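Local structure of putative (Helicobacter pylori J99, 4R7K) at residues T26-I38 with L135-D147. The protein is of unknown function but belongs to the SRPBCC group of helix-grip proteins, whose members commonly bind hydrophobic ligands in a deep pocket. Numbering follows the deposited sequence. Where two conformers were deposited one is given.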
ATOM      1  N   THR A  26       9.533  -0.693  32.101  1.00 28.08           N
ATOM      2  CA  THR A  26      10.277  -1.211  30.967  1.00 26.62           C
ATOM      3  C   THR A  26      10.048  -0.148  29.902  1.00 25.82           C
ATOM      4  O   THR A  26       8.904   0.107  29.505  1.00 21.79           O
ATOM      5  CB  THR A  26       9.740  -2.544  30.495  1.00 29.06           C
ATOM      6  OG1 THR A  26       9.770  -3.471  31.580  1.00 31.15           O
ATOM      7  CG2 THR A  26      10.586  -3.072  29.340  1.00 28.99           C
ATOM      8  N   THR A  27      11.130   0.502  29.482  1.00 24.68           N
ATOM      9  CA  THR A  27      11.049   1.661  28.618  1.00 23.24           C
ATOM     10  C   THR A  27      12.099   1.658  27.514  1.00 24.04           C
ATOM     11  O   THR A  27      13.094   0.915  27.572  1.00 24.17           O
ATOM     12  CB  THR A  27      11.258   2.972  29.436  1.00 25.09           C
ATOM     13  OG1 THR A  27      12.563   2.952  30.047  1.00 25.86           O
ATOM     14  CG2 THR A  27      10.200   3.137  30.540  1.00 26.23           C
HETATM   15  N   MSE A  28      11.902   2.529  26.542  0.50 22.45           N
HETATM   16  CA  MSE A  28      12.853   2.690  25.456  0.50 22.14           C
HETATM   17  C   MSE A  28      13.007   4.152  25.238  0.50 21.28           C
HETATM   18  O   MSE A  28      12.175   4.926  25.682  0.50 20.82           O
HETATM   19  CB  MSE A  28      12.299   1.980  24.237  0.50 21.83           C
HETATM   20  CG  MSE A  28      12.648   0.502  24.378  0.50 22.66           C
HETATM   21 SE   MSE A  28      12.106  -0.491  22.768  0.50 24.42          SE
HETATM   22  CE  MSE A  28      13.714  -0.075  21.719  0.50 23.29           C
ATOM     23  N   ASN A  29      14.101   4.564  24.608  1.00 21.16           N
ATOM     24  CA  ASN A  29      14.301   6.002  24.292  1.00 21.55           C
ATOM     25  C   ASN A  29      13.209   6.520  23.340  1.00 19.88           C
ATOM     26  O   ASN A  29      12.716   5.766  22.518  1.00 18.08           O
ATOM     27  CB  ASN A  29      15.691   6.265  23.728  1.00 22.54           C
ATOM     28  CG  ASN A  29      16.771   6.209  24.810  1.00 23.02           C
ATOM     29  OD1 ASN A  29      16.665   6.830  25.823  1.00 28.21           O
ATOM     30  ND2 ASN A  29      17.798   5.451  24.573  1.00 25.55           N
ATOM     31  N   ALA A  30      12.781   7.754  23.548  1.00 19.42           N
ATOM     32  CA  ALA A  30      11.704   8.364  22.776  1.00 19.00           C
ATOM     33  C   ALA A  30      12.065   9.747  22.298  1.00 20.39           C
ATOM     34  O   ALA A  30      12.912  10.423  22.880  1.00 19.50           O
ATOM     35  CB  ALA A  30      10.423   8.450  23.603  1.00 19.11           C
ATOM     36  N   ILE A  31      11.370  10.166  21.240  1.00 19.37           N
ATOM     37  CA  ILE A  31      11.551  11.463  20.624  1.00 19.36           C
ATOM     38  C   ILE A  31      11.120  12.606  21.525  1.00 22.54           C
ATOM     39  O   ILE A  31      10.102  12.503  22.208  1.00 22.96           O
ATOM     40  CB  ILE A  31      10.769  11.517  19.302  1.00 19.94           C
ATOM     41  CG1 ILE A  31      11.555  10.685  18.290  1.00 19.63           C
ATOM     42  CG2 ILE A  31      10.660  12.969  18.807  1.00 20.90           C
ATOM     43  CD1 ILE A  31      10.852  10.363  17.010  1.00 22.18           C
ATOM     44  N   ARG A  32      11.923  13.672  21.557  1.00 22.47           N
ATOM     45  CA  ARG A  32      11.587  14.877  22.350  1.00 25.42           C
ATOM     46  C   ARG A  32      10.835  15.841  21.420  1.00 23.95           C
ATOM     47  O   ARG A  32      11.407  16.338  20.463  1.00 23.96           O
ATOM     48  CB  ARG A  32      12.829  15.551  22.895  1.00 27.94           C
ATOM     49  CG  ARG A  32      13.723  14.651  23.727  1.00 33.19           C
ATOM     50  CD  ARG A  32      14.892  15.420  24.349  1.00 38.25           C
ATOM     51  NE  ARG A  32      15.668  14.537  25.224  1.00 39.23           N
ATOM     52  CZ  ARG A  32      16.948  14.203  25.074  1.00 43.00           C
ATOM     53  NH1 ARG A  32      17.712  14.749  24.115  1.00 44.63           N
ATOM     54  NH2 ARG A  32      17.499  13.366  25.956  1.00 41.22           N
ATOM     55  N   TRP A  33       9.552  16.092  21.689  1.00 23.53           N
ATOM     56  CA  TRP A  33       8.739  16.969  20.819  1.00 23.11           C
ATOM     57  C   TRP A  33       8.576  18.390  21.330  1.00 24.55           C
ATOM     58  O   TRP A  33       8.254  18.588  22.496  1.00 24.27           O
ATOM     59  CB  TRP A  33       7.296  16.418  20.675  1.00 23.33           C
ATOM     60  CG  TRP A  33       7.217  15.070  20.068  1.00 20.88           C
ATOM     61  CD1 TRP A  33       7.210  13.911  20.732  1.00 21.20           C
ATOM     62  CD2 TRP A  33       7.144  14.731  18.655  1.00 20.71           C
ATOM     63  NE1 TRP A  33       7.148  12.851  19.851  1.00 20.76           N
ATOM     64  CE2 TRP A  33       7.141  13.336  18.569  1.00 20.17           C
ATOM     65  CE3 TRP A  33       7.142  15.470  17.482  1.00 21.71           C
ATOM     66  CZ2 TRP A  33       7.084  12.669  17.362  1.00 20.81           C
ATOM     67  CZ3 TRP A  33       7.067  14.817  16.286  1.00 20.74           C
ATOM     68  CH2 TRP A  33       7.056  13.431  16.227  1.00 19.91           C
ATOM     69  N   PRO A  34       8.742  19.387  20.454  1.00 25.30           N
ATOM     70  CA  PRO A  34       8.382  20.713  20.899  1.00 26.91           C
ATOM     71  C   PRO A  34       6.871  20.686  21.191  1.00 26.57           C
ATOM     72  O   PRO A  34       6.139  19.898  20.585  1.00 23.34           O
ATOM     73  CB  PRO A  34       8.750  21.612  19.709  1.00 26.82           C
ATOM     74  CG  PRO A  34       9.713  20.814  18.900  1.00 26.34           C
ATOM     75  CD  PRO A  34       9.327  19.387  19.097  1.00 25.45           C
ATOM     76  N   LYS A  35       6.424  21.536  22.119  1.00 27.76           N
ATOM     77  CA  LYS A  35       5.040  21.575  22.571  1.00 29.36           C
ATOM     78  C   LYS A  35       4.029  21.604  21.424  1.00 29.96           C
ATOM     79  O   LYS A  35       3.037  20.878  21.425  1.00 29.06           O
ATOM     80  CB  LYS A  35       4.817  22.810  23.431  1.00 36.81           C
ATOM     81  CG  LYS A  35       3.435  22.888  24.038  1.00 43.14           C
ATOM     82  CD  LYS A  35       3.195  24.248  24.634  1.00 48.46           C
ATOM     83  CE  LYS A  35       1.833  24.309  25.273  1.00 54.17           C
ATOM     84  NZ  LYS A  35       1.645  25.667  25.832  1.00 59.06           N
ATOM     85  N   LYS A  36       4.319  22.451  20.456  1.00 29.07           N
ATOM     86  CA  LYS A  36       3.504  22.649  19.273  1.00 31.23           C
ATOM     87  C   LYS A  36       3.244  21.393  18.421  1.00 28.75           C
ATOM     88  O   LYS A  36       2.250  21.328  17.695  1.00 29.38           O
ATOM     89  CB  LYS A  36       4.233  23.708  18.440  1.00 34.52           C
ATOM     90  CG  LYS A  36       3.734  23.935  17.053  1.00 40.53           C
ATOM     91  CD  LYS A  36       4.479  25.096  16.422  1.00 42.96           C
ATOM     92  CE  LYS A  36       4.010  25.293  14.998  1.00 47.47           C
ATOM     93  NZ  LYS A  36       4.738  26.401  14.305  1.00 51.80           N
ATOM     94  N   TRP A  37       4.146  20.419  18.495  1.00 23.86           N
ATOM     95  CA  TRP A  37       4.112  19.234  17.636  1.00 22.80           C
ATOM     96  C   TRP A  37       3.745  17.929  18.322  1.00 22.22           C
ATOM     97  O   TRP A  37       3.696  16.875  17.651  1.00 22.45           O
ATOM     98  CB  TRP A  37       5.485  19.064  16.992  1.00 21.95           C
ATOM     99  CG  TRP A  37       5.829  20.218  16.112  1.00 24.35           C
ATOM    100  CD1 TRP A  37       6.769  21.167  16.337  1.00 25.42           C
ATOM    101  CD2 TRP A  37       5.169  20.583  14.891  1.00 24.82           C
ATOM    102  NE1 TRP A  37       6.759  22.089  15.325  1.00 25.00           N
ATOM    103  CE2 TRP A  37       5.779  21.760  14.425  1.00 25.61           C
ATOM    104  CE3 TRP A  37       4.128  20.032  14.159  1.00 25.46           C
ATOM    105  CZ2 TRP A  37       5.392  22.388  13.237  1.00 26.42           C
ATOM    106  CZ3 TRP A  37       3.763  20.636  12.949  1.00 26.61           C
ATOM    107  CH2 TRP A  37       4.367  21.807  12.517  1.00 27.11           C
ATOM    108  N   ILE A  38       3.500  17.993  19.629  1.00 23.22           N
ATOM    109  CA  ILE A  38       3.165  16.793  20.438  1.00 23.49           C
ATOM    110  C   ILE A  38       2.115  15.909  19.742  1.00 20.13           C
ATOM    111  O   ILE A  38       1.077  16.374  19.343  1.00 22.84           O
ATOM    112  CB  ILE A  38       2.714  17.179  21.855  1.00 24.98           C
ATOM    113  CG1 ILE A  38       3.910  17.718  22.639  1.00 27.06           C
ATOM    114  CG2 ILE A  38       2.161  15.974  22.629  1.00 26.22           C
ATOM    115  CD1 ILE A  38       3.537  18.316  23.957  1.00 29.09           C
ATOM    116  N   LEU A 135       0.885  23.510   4.482  1.00 32.81           N
ATOM    117  CA  LEU A 135       1.212  22.330   5.302  1.00 29.82           C
ATOM    118  C   LEU A 135       2.526  22.578   6.025  1.00 29.19           C
ATOM    119  O   LEU A 135       3.491  23.018   5.412  1.00 29.66           O
ATOM    120  CB  LEU A 135       1.370  21.100   4.425  1.00 31.20           C
ATOM    121  CG  LEU A 135       1.718  19.783   5.098  1.00 30.36           C
ATOM    122  CD1 LEU A 135       0.664  19.431   6.127  1.00 30.34           C
ATOM    123  CD2 LEU A 135       1.850  18.648   4.085  1.00 32.79           C
ATOM    124  N   GLU A 136       2.556  22.318   7.329  1.00 27.36           N
ATOM    125  CA  GLU A 136       3.781  22.461   8.108  1.00 28.77           C
ATOM    126  C   GLU A 136       3.938  21.183   8.888  1.00 26.00           C
ATOM    127  O   GLU A 136       2.964  20.708   9.448  1.00 22.55           O
ATOM    128  CB  GLU A 136       3.722  23.679   9.038  1.00 31.05           C
ATOM    129  CG  GLU A 136       5.052  24.021   9.680  1.00 33.75           C
ATOM    130  CD  GLU A 136       4.960  25.209  10.629  1.00 39.31           C
ATOM    131  OE1 GLU A 136       3.843  25.597  10.979  1.00 47.47           O
ATOM    132  OE2 GLU A 136       6.001  25.738  11.042  1.00 41.73           O
ATOM    133  N   VAL A 137       5.156  20.629   8.910  1.00 24.05           N
ATOM    134  CA  VAL A 137       5.434  19.367   9.610  1.00 23.59           C
ATOM    135  C   VAL A 137       6.708  19.423  10.483  1.00 23.13           C
ATOM    136  O   VAL A 137       7.545  20.316  10.316  1.00 23.45           O
ATOM    137  CB  VAL A 137       5.573  18.199   8.603  1.00 24.17           C
ATOM    138  CG1 VAL A 137       4.408  18.225   7.604  1.00 24.54           C
ATOM    139  CG2 VAL A 137       6.906  18.230   7.826  1.00 25.19           C
ATOM    140  N   TYR A 138       6.828  18.465  11.394  1.00 21.17           N
ATOM    141  CA  TYR A 138       8.027  18.280  12.224  1.00 22.97           C
ATOM    142  C   TYR A 138       8.342  16.803  12.104  1.00 21.23           C
ATOM    143  O   TYR A 138       7.552  15.956  12.542  1.00 21.28           O
ATOM    144  CB  TYR A 138       7.762  18.688  13.654  1.00 23.99           C
ATOM    145  CG  TYR A 138       8.984  18.697  14.560  1.00 24.61           C
ATOM    146  CD1 TYR A 138       9.779  19.835  14.691  1.00 26.30           C
ATOM    147  CD2 TYR A 138       9.301  17.604  15.343  1.00 23.79           C
ATOM    148  CE1 TYR A 138      10.882  19.844  15.540  1.00 25.91           C
ATOM    149  CE2 TYR A 138      10.423  17.609  16.173  1.00 25.30           C
ATOM    150  CZ  TYR A 138      11.196  18.725  16.278  1.00 25.19           C
ATOM    151  OH  TYR A 138      12.290  18.707  17.135  1.00 25.57           O
ATOM    152  N   HIS A 139       9.448  16.476  11.451  1.00 21.22           N
ATOM    153  CA  HIS A 139       9.808  15.088  11.184  1.00 20.68           C
ATOM    154  C   HIS A 139      11.041  14.731  12.008  1.00 21.76           C
ATOM    155  O   HIS A 139      12.102  15.289  11.827  1.00 20.83           O
ATOM    156  CB  HIS A 139      10.137  14.983   9.722  1.00 23.16           C
ATOM    157  CG  HIS A 139      10.395  13.596   9.244  1.00 23.01           C
ATOM    158  ND1 HIS A 139      10.444  13.282   7.905  1.00 25.26           N
ATOM    159  CD2 HIS A 139      10.495  12.421   9.910  1.00 25.17           C
ATOM    160  CE1 HIS A 139      10.672  11.988   7.769  1.00 26.40           C
ATOM    161  NE2 HIS A 139      10.709  11.444   8.972  1.00 25.14           N
ATOM    162  N   ALA A 140      10.872  13.792  12.927  1.00 20.67           N
ATOM    163  CA  ALA A 140      11.920  13.459  13.872  1.00 19.18           C
ATOM    164  C   ALA A 140      12.391  12.041  13.660  1.00 20.32           C
ATOM    165  O   ALA A 140      11.628  11.141  13.190  1.00 20.62           O
ATOM    166  CB  ALA A 140      11.413  13.629  15.286  1.00 18.58           C
ATOM    167  N   TRP A 141      13.637  11.840  14.036  1.00 20.87           N
ATOM    168  CA  TRP A 141      14.294  10.582  13.886  1.00 20.05           C
ATOM    169  C   TRP A 141      15.070  10.264  15.129  1.00 19.73           C
ATOM    170  O   TRP A 141      15.681  11.166  15.767  1.00 20.00           O
ATOM    171  CB  TRP A 141      15.303  10.634  12.717  1.00 20.23           C
ATOM    172  CG  TRP A 141      14.768  10.882  11.345  1.00 21.52           C
ATOM    173  CD1 TRP A 141      14.390  12.089  10.821  1.00 22.86           C
ATOM    174  CD2 TRP A 141      14.621   9.922  10.287  1.00 20.34           C
ATOM    175  NE1 TRP A 141      14.003  11.928   9.506  1.00 24.03           N
ATOM    176  CE2 TRP A 141      14.134  10.613   9.156  1.00 21.06           C
ATOM    177  CE3 TRP A 141      14.875   8.542  10.176  1.00 20.94           C
ATOM    178  CZ2 TRP A 141      13.845   9.966   7.957  1.00 21.59           C
ATOM    179  CZ3 TRP A 141      14.566   7.897   8.981  1.00 19.09           C
ATOM    180  CH2 TRP A 141      14.092   8.610   7.884  1.00 20.04           C
ATOM    181  N   LEU A 142      15.108   8.972  15.444  1.00 21.05           N
ATOM    182  CA  LEU A 142      15.895   8.452  16.543  1.00 21.31           C
ATOM    183  C   LEU A 142      16.532   7.163  16.077  1.00 21.03           C
ATOM    184  O   LEU A 142      15.828   6.184  15.781  1.00 20.94           O
ATOM    185  CB  LEU A 142      15.019   8.211  17.771  1.00 22.86           C
ATOM    186  CG  LEU A 142      15.776   8.037  19.102  1.00 25.42           C
ATOM    187  CD1 LEU A 142      14.798   8.259  20.260  1.00 27.78           C
ATOM    188  CD2 LEU A 142      16.397   6.649  19.150  1.00 28.53           C
ATOM    189  N   VAL A 143      17.861   7.175  15.984  1.00 22.22           N
ATOM    190  CA  VAL A 143      18.647   6.009  15.568  1.00 20.11           C
ATOM    191  C   VAL A 143      19.470   5.606  16.791  1.00 21.36           C
ATOM    192  O   VAL A 143      20.157   6.458  17.362  1.00 22.71           O
ATOM    193  CB  VAL A 143      19.609   6.341  14.396  1.00 21.62           C
ATOM    194  CG1 VAL A 143      20.376   5.081  13.969  1.00 21.77           C
ATOM    195  CG2 VAL A 143      18.870   6.884  13.175  1.00 23.76           C
ATOM    196  N   GLU A 144      19.398   4.334  17.207  1.00 21.75           N
ATOM    197  CA  GLU A 144      20.168   3.882  18.342  1.00 23.42           C
ATOM    198  C   GLU A 144      20.617   2.442  18.300  1.00 25.16           C
ATOM    199  O   GLU A 144      19.992   1.561  17.678  1.00 24.34           O
ATOM    200  CB  GLU A 144      19.426   4.124  19.669  1.00 26.20           C
ATOM    201  CG  GLU A 144      18.151   3.343  19.829  1.00 27.31           C
ATOM    202  CD  GLU A 144      17.493   3.582  21.187  1.00 30.09           C
ATOM    203  OE1 GLU A 144      18.219   3.970  22.140  1.00 26.63           O
ATOM    204  OE2 GLU A 144      16.257   3.367  21.307  1.00 26.26           O
ATOM    205  N   LYS A 145      21.747   2.223  18.951  1.00 25.56           N
ATOM    206  CA  LYS A 145      22.299   0.897  19.141  1.00 30.01           C
ATOM    207  C   LYS A 145      21.532   0.181  20.259  1.00 32.11           C
ATOM    208  O   LYS A 145      21.273   0.780  21.324  1.00 30.39           O
ATOM    209  CB  LYS A 145      23.732   1.020  19.621  1.00 32.34           C
ATOM    210  CG  LYS A 145      24.720   1.628  18.665  1.00 34.34           C
ATOM    211  CD  LYS A 145      26.104   1.541  19.332  1.00 38.77           C
ATOM    212  CE  LYS A 145      27.236   1.968  18.446  1.00 44.96           C
ATOM    213  NZ  LYS A 145      27.442   0.971  17.369  1.00 48.11           N
ATOM    214  N   LEU A 146      21.163  -1.071  20.027  1.00 30.18           N
ATOM    215  CA  LEU A 146      20.456  -1.877  21.016  1.00 33.16           C
ATOM    216  C   LEU A 146      21.338  -3.074  21.321  1.00 37.46           C
ATOM    217  O   LEU A 146      22.253  -3.378  20.555  1.00 35.75           O
ATOM    218  CB  LEU A 146      19.092  -2.372  20.512  1.00 30.57           C
ATOM    219  CG  LEU A 146      18.024  -1.346  20.121  1.00 27.63           C
ATOM    220  CD1 LEU A 146      16.742  -2.068  19.845  1.00 28.92           C
ATOM    221  CD2 LEU A 146      17.861  -0.319  21.227  1.00 29.82           C
ATOM    222  N   ASP A 147      21.057  -3.754  22.426  1.00 40.85           N
ATOM    223  CA  ASP A 147      21.847  -4.933  22.823  1.00 46.16           C
ATOM    224  C   ASP A 147      21.963  -5.975  21.741  1.00 46.52           C
ATOM    225  O   ASP A 147      21.061  -6.145  20.919  1.00 49.55           O
ATOM    226  CB  ASP A 147      21.219  -5.626  24.032  1.00 53.23           C
ATOM    227  CG  ASP A 147      21.466  -4.890  25.324  1.00 62.33           C
ATOM    228  OD1 ASP A 147      22.548  -4.279  25.460  1.00 66.80           O
ATOM    229  OD2 ASP A 147      20.593  -4.955  26.222  1.00 73.01           O
TER
HETATM  230  O   HOH W   1      15.674   2.542  23.678  1.00 28.41           O
HETATM  231  O   HOH W   2      12.822  16.325  18.146  1.00 29.12           O
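An aromatic cluster of W33, W37 and Y138 lies toward one end of the contact in which the N-terminal arm, residues 26-38, lies across one face of the antiparallel sheet along strand 136-146. The Y138 and W37 rings form an offset stack, the five-membered indole ring and the phenol ring 4.7 Å between centroids with planes 19° apart. Y138 CB sits over the same indole, 3.5 Å from the centroid of its five-membered ring, a CH-pi contact. P34 CD lies over one face of the Y138 ring, 3.4 Å from Y138 CZ, while W33 CZ3 meets Y138 at the ring's edge. Y138 has its CG trans to the backbone nitrogen (chi1 -173°), which lifts the ring from the strand into this group, and a water joins Y138 OH to R32 O. Beyond it the W37 indole meets E136, whose CG touches W37 CH2 at the ring edge; the carboxylate stands nearly perpendicular to the indole plane, and its OE1 forms a long salt bridge of 3.5 Å with K36 NZ. Further along, A140 CB packs on I31 CG2, and L142 CD1 rests against the A30 backbone. At the other end N29 ND2 donates to the syn side of E144 OE1 in a nearly straight bond, 2.9 Å and 172°, and a second water accepts from N29 N and donates to E144 OE2. Both carboxylates have a further ion pair, E144 OE2 with R152 and E136 OE2 with R124. Strand 136-146 runs between strands 150-160 and 118-126; W141 points away from the arm, and W141 and V143 both pack on helix 57-65, while residues 27-29 pair antiparallel with a strand of the second subunit.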